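Local coordinates for integron cassette protein (Vibrio cholerae, PDB 3G1J) that is of unknown function but is encoded by a mobile integron cassette and probably adopts a small SH3-like barrel fold, at residues Ser9-Leu14 with Glu78-Leu83; Gly17-Val22 with Val39-Gly44; Arg24-Tyr29 with Asp84-Lys89. All blocks are in the same frame, centred on the assembly; numbering follows the deposited sequence.

Contact 1 of 3, residues Ser9-Leu14 with Glu78-Leu83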
loop_
_atom_site.group_PDB
_atom_site.type_symbol
_atom_site.label_atom_id
_atom_site.label_comp_id
_atom_site.label_asym_id
_atom_site.label_seq_id
_atom_site.Cartn_x
_atom_site.Cartn_y
_atom_site.Cartn_z
ATOM N N SER A 9 -6.639 5.972 8.461
ATOM C CA SER A 9 -7.352 6.355 7.243
ATOM C C SER A 9 -6.489 7.038 6.179
ATOM O O SER A 9 -6.878 7.103 5.014
ATOM C CB SER A 9 -8.555 7.242 7.582
ATOM O OG SER A 9 -8.132 8.448 8.190
ATOM N N GLU A 10 -5.335 7.565 6.577
ATOM C CA GLU A 10 -4.420 8.198 5.634
ATOM C C GLU A 10 -2.990 7.767 5.878
ATOM O O GLU A 10 -2.555 7.632 7.019
ATOM C CB GLU A 10 -4.489 9.722 5.753
ATOM C CG GLU A 10 -5.895 10.277 5.633
ATOM C CD GLU A 10 -5.917 11.782 5.432
ATOM O OE1 GLU A 10 -4.826 12.394 5.401
ATOM O OE2 GLU A 10 -7.029 12.346 5.305
ATOM N N TYR A 11 -2.251 7.574 4.795
ATOM C CA TYR A 11 -0.829 7.322 4.894
ATOM C C TYR A 11 -0.156 8.023 3.723
ATOM O O TYR A 11 -0.233 7.562 2.578
ATOM C CB TYR A 11 -0.514 5.821 4.882
ATOM C CG TYR A 11 0.936 5.542 5.193
ATOM C CD1 TYR A 11 1.351 5.286 6.490
ATOM C CD2 TYR A 11 1.899 5.570 4.189
ATOM C CE1 TYR A 11 2.671 5.055 6.779
ATOM C CE2 TYR A 11 3.219 5.337 4.470
ATOM C CZ TYR A 11 3.603 5.086 5.759
ATOM O OH TYR A 11 4.927 4.851 6.018
ATOM N N GLY A 12 0.481 9.153 4.017
ATOM C CA GLY A 12 1.046 9.988 2.975
ATOM C C GLY A 12 -0.031 10.328 1.969
ATOM O O GLY A 12 -1.120 10.768 2.347
ATOM N N VAL A 13 0.266 10.102 0.693
ATOM C CA VAL A 13 -0.644 10.416 -0.401
ATOM C C VAL A 13 -1.880 9.523 -0.445
ATOM O O VAL A 13 -2.866 9.870 -1.078
ATOM C CB VAL A 13 0.069 10.359 -1.776
ATOM C CG1 VAL A 13 0.300 8.913 -2.217
ATOM C CG2 VAL A 13 -0.732 11.108 -2.820
ATOM N N LEU A 14 -1.839 8.391 0.257
ATOM C CA LEU A 14 -2.948 7.448 0.239
ATOM C C LEU A 14 -4.042 7.843 1.234
ATOM O O LEU A 14 -3.793 7.973 2.424
ATOM C CB LEU A 14 -2.454 6.019 0.543
ATOM C CG LEU A 14 -1.424 5.459 -0.449
ATOM C CD1 LEU A 14 -0.897 4.105 0.041
ATOM C CD2 LEU A 14 -1.992 5.341 -1.862
ATOM N N GLU A 78 12.129 2.358 0.191
ATOM C CA GLU A 78 12.023 3.036 -1.106
ATOM C C GLU A 78 10.569 3.274 -1.507
ATOM O O GLU A 78 10.214 4.358 -1.971
ATOM C CB GLU A 78 12.760 2.249 -2.201
ATOM C CG GLU A 78 12.206 2.447 -3.629
ATOM C CD GLU A 78 12.390 3.858 -4.176
ATOM O OE1 GLU A 78 13.202 4.621 -3.617
ATOM O OE2 GLU A 78 11.722 4.201 -5.178
ATOM N N ILE A 79 9.719 2.271 -1.312
ATOM C CA ILE A 79 8.327 2.396 -1.722
ATOM C C ILE A 79 7.528 3.200 -0.709
ATOM O O ILE A 79 6.828 4.149 -1.065
ATOM C CB ILE A 79 7.674 1.013 -1.945
ATOM C CG1 ILE A 79 8.328 0.317 -3.141
ATOM C CG2 ILE A 79 6.180 1.156 -2.187
ATOM C CD1 ILE A 79 8.238 -1.190 -3.079
ATOM N N ALA A 80 7.648 2.813 0.557
ATOM C CA ALA A 80 6.914 3.450 1.647
ATOM C C ALA A 80 7.222 4.947 1.766
ATOM O O ALA A 80 6.343 5.741 2.115
ATOM C CB ALA A 80 7.228 2.727 2.963
ATOM N N HIS A 81 8.465 5.322 1.464
ATOM C CA HIS A 81 8.950 6.697 1.594
ATOM C C HIS A 81 8.763 7.543 0.332
ATOM O O HIS A 81 9.028 8.752 0.347
ATOM C CB HIS A 81 10.442 6.696 1.938
ATOM C CG HIS A 81 10.723 6.634 3.405
ATOM N ND1 HIS A 81 11.900 7.092 3.957
ATOM C CD2 HIS A 81 9.967 6.190 4.435
ATOM C CE1 HIS A 81 11.862 6.917 5.267
ATOM N NE2 HIS A 81 10.700 6.372 5.582
ATOM N N HIS A 82 8.344 6.909 -0.757
ATOM C CA HIS A 82 8.147 7.614 -2.025
ATOM C C HIS A 82 6.875 7.140 -2.708
ATOM O O HIS A 82 6.889 6.771 -3.881
ATOM C CB HIS A 82 9.340 7.381 -2.956
ATOM C CG HIS A 82 10.650 7.787 -2.363
ATOM N ND1 HIS A 82 11.492 6.891 -1.737
ATOM C CD2 HIS A 82 11.255 8.994 -2.286
ATOM C CE1 HIS A 82 12.564 7.532 -1.305
ATOM N NE2 HIS A 82 12.443 8.809 -1.618
ATOM N N LEU A 83 5.763 7.150 -1.981
ATOM C CA LEU A 83 4.536 6.558 -2.497
ATOM C C LEU A 83 4.049 7.189 -3.808
ATOM O O LEU A 83 3.416 6.522 -4.637
ATOM C CB LEU A 83 3.443 6.621 -1.435
ATOM C CG LEU A 83 3.723 5.630 -0.307
ATOM C CD1 LEU A 83 2.796 5.883 0.875
ATOM C CD2 LEU A 83 3.563 4.213 -0.828
#
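Leu83 meets the hairpin of residues 9-14 through CB and CD1, and the methyl CD1 makes the nearest approach, 3.4 Å from Tyr11 CD2. That methyl sits at the edge of the tyrosine ring, close to its plane, and also reaches CE2; the leucine and the phenol run roughly at right angles. With CG turned anti to the backbone N (chi1 -171°), Tyr11 carries its ring out along the 78-83 segment, where the same edge comes to the carbonyl of Ala80, CE2 lying 3.9 Å from Ala80 O. Val13 adds a third surface through CG1, which stands 4.0 Å from Leu83 CB, while the buried Leu14 touches the Leu83 methyl more loosely, CD1 to CD1 at 4.2 Å, crossing Leu83 at about a right angle. No hydrogen bond spans the two segments; apolar packing on Leu83 carries most of the contact, with the Ala80 carbonyl at the tyrosine edge.

Each partner is shaped from within. The Tyr11-Leu14 type II' turn, with Gly12 at its positive-phi corner, is closed by Tyr11 N to Leu14 O and Leu14 N to Tyr11 O, both 2.9 Å, which presents Tyr11, Val13 and Leu14 together to Leu83. Within 78-83, His82 folds back on the helical turn: its ND1 donates to Glu78 O at 2.8 Å, with the acceptor in the imidazole plane. Leu54, on strand 53-60, touches both Tyr11 and Ala80. The arrangement is a tight two-residue beta hairpin laid on a short helical turn, whose place before the last strand is consistent with the SH3-like barrel suggested by the family.

Contact 2 of 3, residues Gly17-Val22 with Val39-Gly44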
loop_
_atom_site.group_PDB
_atom_site.type_symbol
_atom_site.label_atom_id
_atom_site.label_comp_id
_atom_site.label_asym_id
_atom_site.label_seq_id
_atom_site.Cartn_x
_atom_site.Cartn_y
_atom_site.Cartn_z
ATOM N N GLY A 17 -10.714 5.360 0.649
ATOM C CA GLY A 17 -11.855 5.628 -0.203
ATOM C C GLY A 17 -11.498 6.181 -1.569
ATOM O O GLY A 17 -12.337 6.210 -2.470
ATOM N N GLN A 18 -10.256 6.628 -1.721
ATOM C CA GLN A 18 -9.780 7.148 -2.996
ATOM C C GLN A 18 -9.163 6.047 -3.844
ATOM O O GLN A 18 -8.619 5.070 -3.322
ATOM C CB GLN A 18 -8.755 8.261 -2.773
ATOM C CG GLN A 18 -9.319 9.496 -2.101
ATOM C CD GLN A 18 -10.222 10.304 -3.017
ATOM O OE1 GLN A 18 -9.890 10.552 -4.180
ATOM N NE2 GLN A 18 -11.370 10.724 -2.493
ATOM N N CYS A 19 -9.229 6.217 -5.158
ATOM C CA CYS A 19 -8.663 5.232 -6.075
ATOM C C CYS A 19 -7.317 5.676 -6.608
ATOM O O CYS A 19 -7.095 6.867 -6.820
ATOM C CB CYS A 19 -9.603 4.973 -7.241
ATOM S SG CYS A 19 -11.026 3.950 -6.818
ATOM N N TYR A 20 -6.430 4.706 -6.837
ATOM C CA TYR A 20 -5.061 4.976 -7.287
ATOM C C TYR A 20 -4.650 4.078 -8.452
ATOM O O TYR A 20 -4.977 2.901 -8.480
ATOM C CB TYR A 20 -4.063 4.813 -6.121
ATOM C CG TYR A 20 -4.330 5.804 -5.022
ATOM C CD1 TYR A 20 -5.323 5.558 -4.076
ATOM C CD2 TYR A 20 -3.651 7.019 -4.971
ATOM C CE1 TYR A 20 -5.616 6.482 -3.092
ATOM C CE2 TYR A 20 -3.927 7.945 -3.992
ATOM C CZ TYR A 20 -4.918 7.677 -3.058
ATOM O OH TYR A 20 -5.210 8.595 -2.080
ATOM N N LYS A 21 -3.924 4.656 -9.409
ATOM C CA LYS A 21 -3.273 3.905 -10.460
ATOM C C LYS A 21 -1.849 3.594 -10.033
ATOM O O LYS A 21 -1.142 4.469 -9.516
ATOM C CB LYS A 21 -3.223 4.769 -11.727
ATOM C CG LYS A 21 -2.665 4.069 -12.964
ATOM C CD LYS A 21 -2.474 5.059 -14.112
ATOM C CE LYS A 21 -1.605 4.463 -15.212
ATOM N NZ LYS A 21 -1.452 5.365 -16.392
ATOM N N VAL A 22 -1.406 2.363 -10.252
ATOM C CA VAL A 22 0.001 2.055 -10.032
ATOM C C VAL A 22 0.813 2.680 -11.165
ATOM O O VAL A 22 0.569 2.375 -12.331
ATOM C CB VAL A 22 0.226 0.540 -9.967
ATOM C CG1 VAL A 22 1.713 0.214 -9.907
ATOM C CG2 VAL A 22 -0.521 -0.031 -8.734
ATOM N N VAL A 39 -5.339 -0.468 -11.003
ATOM C CA VAL A 39 -6.079 0.526 -10.233
ATOM C C VAL A 39 -6.738 -0.117 -9.014
ATOM O O VAL A 39 -7.380 -1.155 -9.128
ATOM C CB VAL A 39 -7.148 1.209 -11.086
ATOM C CG1 VAL A 39 -7.960 2.172 -10.238
ATOM C CG2 VAL A 39 -6.501 1.933 -12.270
HETATM N N MSE A 40 -6.549 0.495 -7.849
HETATM C CA MSE A 40 -7.036 -0.058 -6.581
HETATM C C MSE A 40 -7.568 1.058 -5.696
HETATM O O MSE A 40 -7.054 2.176 -5.731
HETATM C CB MSE A 40 -5.889 -0.745 -5.824
HETATM C CG MSE A 40 -5.069 -1.705 -6.651
HETATM SE SE MSE A 40 -3.958 -2.885 -5.576
HETATM C CE MSE A 40 -2.588 -1.567 -4.870
ATOM N N ARG A 41 -8.567 0.755 -4.867
ATOM C CA ARG A 41 -9.060 1.738 -3.899
ATOM C C ARG A 41 -8.389 1.562 -2.527
ATOM O O ARG A 41 -8.372 0.455 -1.981
ATOM C CB ARG A 41 -10.586 1.652 -3.764
ATOM C CG ARG A 41 -11.171 2.570 -2.691
ATOM C CD ARG A 41 -12.681 2.735 -2.833
ATOM N NE ARG A 41 -13.339 1.451 -3.030
ATOM C CZ ARG A 41 -13.670 0.624 -2.044
ATOM N NH1 ARG A 41 -13.405 0.949 -0.787
ATOM N NH2 ARG A 41 -14.266 -0.529 -2.316
ATOM N N PHE A 42 -7.838 2.637 -1.973
ATOM C CA PHE A 42 -7.189 2.545 -0.660
ATOM C C PHE A 42 -8.213 2.339 0.460
ATOM O O PHE A 42 -9.220 3.042 0.536
ATOM C CB PHE A 42 -6.334 3.786 -0.370
ATOM C CG PHE A 42 -5.475 3.673 0.867
ATOM C CD1 PHE A 42 -4.583 2.615 1.016
ATOM C CD2 PHE A 42 -5.527 4.640 1.868
ATOM C CE1 PHE A 42 -3.768 2.524 2.144
ATOM C CE2 PHE A 42 -4.731 4.549 2.996
ATOM C CZ PHE A 42 -3.840 3.490 3.137
ATOM N N LEU A 43 -7.941 1.381 1.335
ATOM C CA LEU A 43 -8.811 1.103 2.475
ATOM C C LEU A 43 -8.242 1.637 3.792
ATOM O O LEU A 43 -8.990 1.976 4.708
ATOM C CB LEU A 43 -9.031 -0.405 2.600
ATOM C CG LEU A 43 -9.546 -1.132 1.361
ATOM C CD1 LEU A 43 -9.718 -2.595 1.713
ATOM C CD2 LEU A 43 -10.857 -0.522 0.857
ATOM N N GLY A 44 -6.917 1.672 3.902
ATOM C CA GLY A 44 -6.264 2.158 5.111
ATOM C C GLY A 44 -4.972 1.410 5.381
ATOM O O GLY A 44 -4.669 0.444 4.688
#
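Gly17 and Gln18 both face Phe42, so one strand carries an extra residue at this point: Gly17 N donates to Phe42 O (2.8 Å, nearly straight at 172°), while Phe42 N returns a bond to Gln18 O. The positive phi of Gly17 (95°) and this bonding pattern fit a G1-type beta bulge. Beyond it the pairing becomes regular and antiparallel, with Tyr20 and Met40, a selenomethionine, as the hydrogen-bonded pair: Tyr20 N to Met40 O is 2.8 Å and Met40 N to Tyr20 O 2.9 Å. In the flanking non-hydrogen-bonded pairs CA-H groups also point at carbonyls, most closely from Val39 CA to Tyr20 O at 3.2 Å.

Cys19, Lys21, Val39 and Arg41 share one face. Cys19 SG rests against Arg41 CB at 3.8 Å, and the arginine chain, extended through its first two torsions, runs past the bulge with CD 3.5 Å from Gly17 O. Tyr20 and Met40 point to the other face, where Tyr20 CE1 comes obliquely within 3.9 Å of Phe42 CB, and the phenol OH bonds to Lys15 N. Phe58 and Phe87 touch Met40 on that side.

The strands are twisted, their directions 135° apart. All four hydrogen bonds across the segments are between backbone atoms, so the pairing does not depend on side-chain polarity, and the side chains divide into a buried aromatic and selenomethionine layer and a more solvent-accessible face of mixed character.

Contact 3 of 3, residues Arg24-Tyr29 with Asp84-Lys89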
loop_
_atom_site.group_PDB
_atom_site.type_symbol
_atom_site.label_atom_id
_atom_site.label_comp_id
_atom_site.label_asym_id
_atom_site.label_seq_id
_atom_site.Cartn_x
_atom_site.Cartn_y
_atom_site.Cartn_z
ATOM N N ARG A 24 4.392 2.879 -11.084
ATOM C CA ARG A 24 5.623 2.128 -11.283
ATOM C C ARG A 24 5.407 0.737 -10.730
ATOM O O ARG A 24 4.987 0.588 -9.577
ATOM C CB ARG A 24 6.837 2.764 -10.601
ATOM C CG ARG A 24 8.150 2.078 -11.019
ATOM C CD ARG A 24 9.381 2.473 -10.197
ATOM N NE ARG A 24 9.533 3.915 -10.086
ATOM C CZ ARG A 24 10.663 4.518 -9.737
ATOM N NH1 ARG A 24 11.763 3.803 -9.514
ATOM N NH2 ARG A 24 10.691 5.842 -9.635
ATOM N N SER A 25 5.668 -0.281 -11.543
ATOM C CA SER A 25 5.501 -1.652 -11.058
ATOM C C SER A 25 6.428 -1.834 -9.863
ATOM O O SER A 25 7.525 -1.277 -9.830
ATOM C CB SER A 25 5.817 -2.689 -12.145
ATOM O OG SER A 25 4.990 -2.531 -13.290
ATOM N N PHE A 26 5.990 -2.600 -8.872
ATOM C CA PHE A 26 6.836 -2.868 -7.722
ATOM C C PHE A 26 6.461 -4.196 -7.078
ATOM O O PHE A 26 5.348 -4.705 -7.275
ATOM C CB PHE A 26 6.720 -1.737 -6.696
ATOM C CG PHE A 26 5.379 -1.681 -6.000
ATOM C CD1 PHE A 26 4.349 -0.906 -6.507
ATOM C CD2 PHE A 26 5.153 -2.407 -4.839
ATOM C CE1 PHE A 26 3.117 -0.849 -5.865
ATOM C CE2 PHE A 26 3.921 -2.360 -4.199
ATOM C CZ PHE A 26 2.903 -1.576 -4.716
ATOM N N ARG A 27 7.402 -4.746 -6.313
ATOM C CA ARG A 27 7.191 -5.997 -5.590
ATOM C C ARG A 27 7.201 -5.697 -4.109
ATOM O O ARG A 27 8.037 -4.926 -3.627
ATOM C CB ARG A 27 8.295 -7.015 -5.907
ATOM C CG ARG A 27 8.352 -7.426 -7.364
ATOM C CD ARG A 27 9.025 -8.785 -7.583
ATOM N NE ARG A 27 8.791 -9.223 -8.958
ATOM C CZ ARG A 27 7.868 -10.109 -9.322
ATOM N NH1 ARG A 27 7.099 -10.688 -8.409
ATOM N NH2 ARG A 27 7.722 -10.429 -10.603
ATOM N N ASP A 28 6.271 -6.300 -3.378
ATOM C CA ASP A 28 6.199 -6.043 -1.950
ATOM C C ASP A 28 7.069 -7.009 -1.145
ATOM O O ASP A 28 7.841 -7.789 -1.710
ATOM C CB ASP A 28 4.736 -5.987 -1.462
ATOM C CG ASP A 28 4.056 -7.359 -1.402
ATOM O OD1 ASP A 28 4.709 -8.417 -1.575
ATOM O OD2 ASP A 28 2.833 -7.374 -1.150
ATOM N N TYR A 29 6.976 -6.927 0.176
ATOM C CA TYR A 29 7.799 -7.755 1.047
ATOM C C TYR A 29 7.536 -9.244 0.833
ATOM O O TYR A 29 8.412 -10.081 1.074
ATOM C CB TYR A 29 7.554 -7.389 2.513
ATOM C CG TYR A 29 8.441 -8.159 3.460
ATOM C CD1 TYR A 29 7.939 -9.214 4.207
ATOM C CD2 TYR A 29 9.788 -7.849 3.583
ATOM C CE1 TYR A 29 8.750 -9.931 5.067
ATOM C CE2 TYR A 29 10.609 -8.561 4.438
ATOM C CZ TYR A 29 10.083 -9.598 5.178
ATOM O OH TYR A 29 10.892 -10.310 6.034
ATOM N N ASP A 84 4.358 8.468 -4.006
ATOM C CA ASP A 84 3.953 9.124 -5.242
ATOM C C ASP A 84 4.751 8.677 -6.475
ATOM O O ASP A 84 4.389 9.015 -7.594
ATOM C CB ASP A 84 3.948 10.656 -5.106
ATOM C CG ASP A 84 5.209 11.205 -4.470
ATOM O OD1 ASP A 84 6.083 10.424 -4.030
ATOM O OD2 ASP A 84 5.317 12.444 -4.408
ATOM N N SER A 85 5.809 7.902 -6.269
ATOM C CA SER A 85 6.519 7.280 -7.383
ATOM C C SER A 85 5.770 6.033 -7.842
ATOM O O SER A 85 6.005 5.539 -8.940
ATOM C CB SER A 85 7.942 6.873 -6.974
ATOM O OG SER A 85 8.807 7.984 -6.751
ATOM N N TYR A 86 4.877 5.530 -6.988
ATOM C CA TYR A 86 4.244 4.224 -7.175
ATOM C C TYR A 86 2.738 4.305 -7.369
ATOM O O TYR A 86 2.155 3.517 -8.117
ATOM C CB TYR A 86 4.609 3.286 -6.002
ATOM C CG TYR A 86 6.081 3.026 -6.011
ATOM C CD1 TYR A 86 6.609 2.046 -6.834
ATOM C CD2 TYR A 86 6.963 3.815 -5.268
ATOM C CE1 TYR A 86 7.964 1.830 -6.913
ATOM C CE2 TYR A 86 8.334 3.599 -5.323
ATOM C CZ TYR A 86 8.831 2.607 -6.163
ATOM O OH TYR A 86 10.179 2.354 -6.246
ATOM N N PHE A 87 2.118 5.279 -6.712
ATOM C CA PHE A 87 0.683 5.456 -6.770
ATOM C C PHE A 87 0.329 6.864 -7.203
ATOM O O PHE A 87 0.883 7.845 -6.690
ATOM C CB PHE A 87 0.065 5.181 -5.398
ATOM C CG PHE A 87 0.226 3.762 -4.938
ATOM C CD1 PHE A 87 -0.614 2.774 -5.423
ATOM C CD2 PHE A 87 1.214 3.417 -4.025
ATOM C CE1 PHE A 87 -0.477 1.460 -5.002
ATOM C CE2 PHE A 87 1.361 2.096 -3.597
ATOM C CZ PHE A 87 0.506 1.124 -4.089
ATOM N N CYS A 88 -0.605 6.956 -8.140
ATOM C CA CYS A 88 -1.161 8.240 -8.534
ATOM C C CYS A 88 -2.680 8.235 -8.353
ATOM O O CYS A 88 -3.383 7.318 -8.811
ATOM C CB CYS A 88 -0.776 8.571 -9.977
ATOM S SG CYS A 88 -1.409 10.168 -10.555
ATOM N N LYS A 89 -3.188 9.256 -7.671
ATOM C CA LYS A 89 -4.626 9.367 -7.453
ATOM C C LYS A 89 -5.414 9.396 -8.771
ATOM O O LYS A 89 -4.950 9.944 -9.775
ATOM C CB LYS A 89 -4.942 10.595 -6.595
ATOM C CG LYS A 89 -6.272 10.509 -5.862
ATOM C CD LYS A 89 -6.523 11.747 -5.014
ATOM C CE LYS A 89 -7.068 12.895 -5.854
ATOM N NZ LYS A 89 -8.450 12.617 -6.348
HETATM O O HOH W 1 7.785 6.240 -10.803
#
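Tyr86 turns the edge of its ring to the backbone of 24-29: CD1 lies 3.5 Å from Arg24 O, near the ring plane, and Ser25 O comes to the same edge at longer range. Phe26 approaches this ring obliquely, its CD1 3.7 Å from Tyr86 CD1 and the two planes 83° apart. At its far end Phe26 touches a second ring, CZ lying 3.7 Å from Phe87 CZ, so that it bridges Tyr86 and Phe87 in an aromatic cluster; Arg24 O lies at the phenylalanine's own edge. A chi1 of 70° sets the Phe26 ring between its backbone N and carbonyl carbon, pointing it into this cluster.

The aliphatic part of Arg24 crosses Tyr86 obliquely on the side away from Phe26, with CD 3.6 Å from CE1, and the bend at chi3 brings the guanidinium round until Tyr86 OH lies over one of its faces, the planes of guanidinium and ring 38° apart. A water in the guanidinium plane accepts from Arg24 NE at 3.0 Å and donates to Ser85 O at 2.7 Å. This bridge ties the arginine to the 84-89 backbone, and Arg24 CB also comes close to that carbonyl.

The phenol OH is bonded to Glu78 of helix 77-80, whose Ile79 packs on both Tyr86 and Phe26. Tyr34, from strand 33-34, stacks on Phe26, and Ile67 of strand 63-70 touches it too. Phe87, at the start of edge strand 87-89, meets Tyr20 and Val22 of strand 19-22, so the cluster fills the space between the 26-27/33-34 hairpin, the helical turn and the main sheet.

From the N terminus, the hairpin 9-14 comes first and finds its partner only at 78-83, so contact 1 closes a long loop holding most of the sheet. Contact 2 is nested within it, pairing 17-22 with 39-44. Segment 24-29 of contact 3 leaves from inside the loop of contact 2 and meets 84-89 beyond the end of contact 1, so contact 3 crosses both. Tyr20 OH bonds weakly to Val13 O between contacts 1 and 2, and the backbone bond Lys21 N to Cys88 O joins strands 19-22 and 87-89 between contacts 2 and 3; helix 77-80 brings contacts 1 and 3 together. Together they tie the N-terminal hairpin, sheet, excursion 24-29 and C-terminal strand into one unit.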